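Long-range contact in aldehyde dehydrogenase (Bartonella henselae, PDB 3I44), which probably catalyses the oxidation of aldehydes to carboxylic acids with a nicotinamide adenine dinucleotide cofactor (NAD or NADP): residues A[27-32]-A[219-224]. The protein carries 1 engineered substitution. Sequence-based numbering, arbitrary orientation.
Sequences KFYING and GVFNLI
Asn222 has CG beside its backbone N (chi1 -52°) and the amide turned steeply about chi2, which carries OD1 across to the backbone of Asn31; Tyr29, with CG anti to N (chi1 -174°), places the CD2 side of its ring beside Phe221. The bond from Asn31 N to Asn222 OD1 is 3.0 Å long and almost straight, with the donor close to the axis of the side-chain carbonyl. Asn222 ND2 donates in turn to Gly219 O at 2.8 Å, from above that carbonyl's plane, and also to Met192 O, so the amide is gripped at both ends and its rotation fixed. Beside these bonds, one water accepts from Gly32 N and Gly219 N and donates to Phe221 O, bridging the two segments beyond the last direct bond, where Asn31 and Gly219 come close.

Further along, Tyr29 and Leu223 form an antiparallel hydrogen-bonded pair: Tyr29 N to Leu223 O is 2.9 Å and Leu223 N to Tyr29 O is 2.8 Å. Phe221 O lies at the edge of the Tyr29 ring, near its plane and 3.7 Å from CD2, while the side chains of Tyr29 and Phe221 cross at about a right angle. The Tyr29 hydroxyl is held by Asp212, on helix 202-213. On the other side of the strands, Ile224 sets its CA over one face of the Phe28 ring in a CH-pi contact, and its CG2 reaches Ile30 CD1 at 3.9 Å.

Strand 221-223 also runs parallel to strand 191-195, within the alternating strands and helices of a Rossmann-like domain, the part that binds the nicotinamide adenine dinucleotide in aldehyde dehydrogenases. Here a single antiparallel bridge, locked by an asparagine and a water, fastens the N-terminal strand 23-30 to an edge of that sheet.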
loop_
_atom_site.group_PDB
_atom_site.type_symbol
_atom_site.label_atom_id
_atom_site.label_comp_id
_atom_site.label_asym_id
_atom_site.label_seq_id
_atom_site.Cartn_x
_atom_site.Cartn_y
_atom_site.Cartn_z
ATOM N N LYS A 27 31.992 -10.604 -7.181
ATOM C CA LYS A 27 31.241 -11.703 -6.603
ATOM C C LYS A 27 29.921 -11.186 -6.014
ATOM O O LYS A 27 29.777 -9.971 -5.766
ATOM C CB LYS A 27 32.066 -12.427 -5.539
ATOM C CG LYS A 27 33.269 -13.286 -6.083
ATOM C CD LYS A 27 33.961 -14.005 -4.917
ATOM C CE LYS A 27 35.373 -14.504 -5.250
ATOM N NZ LYS A 27 35.320 -15.466 -6.354
ATOM N N PHE A 28 28.968 -12.122 -5.849
ATOM C CA PHE A 28 27.677 -11.905 -5.179
ATOM C C PHE A 28 27.663 -12.678 -3.850
ATOM O O PHE A 28 28.417 -13.621 -3.695
ATOM C CB PHE A 28 26.522 -12.376 -6.064
ATOM C CG PHE A 28 26.453 -11.699 -7.416
ATOM C CD1 PHE A 28 26.880 -10.401 -7.595
ATOM C CD2 PHE A 28 25.919 -12.375 -8.507
ATOM C CE1 PHE A 28 26.808 -9.788 -8.835
ATOM C CE2 PHE A 28 25.818 -11.759 -9.752
ATOM C CZ PHE A 28 26.276 -10.463 -9.922
ATOM N N TYR A 29 26.852 -12.244 -2.888
ATOM C CA TYR A 29 26.750 -12.927 -1.595
ATOM C C TYR A 29 25.409 -13.670 -1.560
ATOM O O TYR A 29 24.317 -13.065 -1.428
ATOM C CB TYR A 29 26.910 -11.962 -0.417
ATOM C CG TYR A 29 26.946 -12.648 0.940
ATOM C CD1 TYR A 29 28.090 -13.301 1.391
ATOM C CD2 TYR A 29 25.842 -12.627 1.772
ATOM C CE1 TYR A 29 28.134 -13.932 2.647
ATOM C CE2 TYR A 29 25.867 -13.231 3.017
ATOM C CZ TYR A 29 27.008 -13.899 3.447
ATOM O OH TYR A 29 27.006 -14.509 4.680
ATOM N N ILE A 30 25.492 -14.984 -1.774
ATOM C CA ILE A 30 24.312 -15.814 -1.894
ATOM C C ILE A 30 24.477 -17.042 -0.991
ATOM O O ILE A 30 25.476 -17.745 -1.077
ATOM C CB ILE A 30 24.039 -16.258 -3.337
ATOM C CG1 ILE A 30 23.897 -15.034 -4.265
ATOM C CG2 ILE A 30 22.755 -17.106 -3.366
ATOM C CD1 ILE A 30 23.729 -15.339 -5.804
ATOM N N ASN A 31 23.496 -17.254 -0.115
ATOM C CA ASN A 31 23.464 -18.396 0.768
ATOM C C ASN A 31 24.729 -18.534 1.616
ATOM O O ASN A 31 25.292 -19.610 1.741
ATOM C CB ASN A 31 23.190 -19.674 -0.045
ATOM C CG ASN A 31 22.455 -20.740 0.761
ATOM O OD1 ASN A 31 21.788 -20.468 1.771
ATOM N ND2 ASN A 31 22.560 -21.960 0.300
ATOM N N GLY A 32 25.166 -17.427 2.205
ATOM C CA GLY A 32 26.282 -17.441 3.137
ATOM C C GLY A 32 27.673 -17.430 2.520
ATOM O O GLY A 32 28.630 -17.505 3.250
ATOM N N GLY A 219 21.438 -17.606 3.686
ATOM C CA GLY A 219 20.260 -17.377 2.855
ATOM C C GLY A 219 19.301 -16.320 3.390
ATOM O O GLY A 219 18.374 -15.881 2.664
ATOM N N VAL A 220 19.492 -15.906 4.647
ATOM C CA VAL A 220 18.627 -14.865 5.225
ATOM C C VAL A 220 18.829 -13.544 4.484
ATOM O O VAL A 220 17.859 -12.850 4.132
ATOM C CB VAL A 220 18.895 -14.730 6.729
ATOM C CG1 VAL A 220 18.111 -13.579 7.340
ATOM C CG2 VAL A 220 18.555 -16.083 7.436
ATOM N N PHE A 221 20.090 -13.201 4.242
ATOM C CA PHE A 221 20.416 -12.015 3.514
ATOM C C PHE A 221 21.251 -12.365 2.287
ATOM O O PHE A 221 22.255 -13.045 2.402
ATOM C CB PHE A 221 21.174 -11.022 4.415
ATOM C CG PHE A 221 21.730 -9.864 3.670
ATOM C CD1 PHE A 221 20.938 -8.744 3.400
ATOM C CD2 PHE A 221 23.037 -9.911 3.165
ATOM C CE1 PHE A 221 21.443 -7.677 2.664
ATOM C CE2 PHE A 221 23.553 -8.866 2.437
ATOM C CZ PHE A 221 22.766 -7.730 2.187
ATOM N N ASN A 222 20.853 -11.843 1.123
ATOM C CA ASN A 222 21.568 -12.115 -0.130
ATOM C C ASN A 222 21.752 -10.822 -0.912
ATOM O O ASN A 222 20.852 -9.964 -0.930
ATOM C CB ASN A 222 20.800 -13.141 -0.988
ATOM C CG ASN A 222 20.453 -14.378 -0.225
ATOM O OD1 ASN A 222 21.239 -15.326 -0.177
ATOM N ND2 ASN A 222 19.267 -14.371 0.446
ATOM N N LEU A 223 22.919 -10.668 -1.537
ATOM C CA LEU A 223 23.245 -9.477 -2.300
ATOM C C LEU A 223 23.669 -9.875 -3.713
ATOM O O LEU A 223 24.580 -10.704 -3.885
ATOM C CB LEU A 223 24.338 -8.625 -1.599
ATOM C CG LEU A 223 24.763 -7.316 -2.330
ATOM C CD1 LEU A 223 25.389 -6.292 -1.381
ATOM C CD2 LEU A 223 25.757 -7.603 -3.462
ATOM N N ILE A 224 22.965 -9.329 -4.697
ATOM C CA ILE A 224 23.368 -9.429 -6.095
ATOM C C ILE A 224 23.447 -8.015 -6.661
ATOM O O ILE A 224 22.616 -7.167 -6.335
ATOM C CB ILE A 224 22.398 -10.290 -6.960
ATOM C CG1 ILE A 224 20.979 -9.701 -6.950
ATOM C CG2 ILE A 224 22.431 -11.741 -6.494
ATOM C CD1 ILE A 224 19.977 -10.429 -7.819
HETATM O O HOH W 1 23.145 -15.502 2.888
#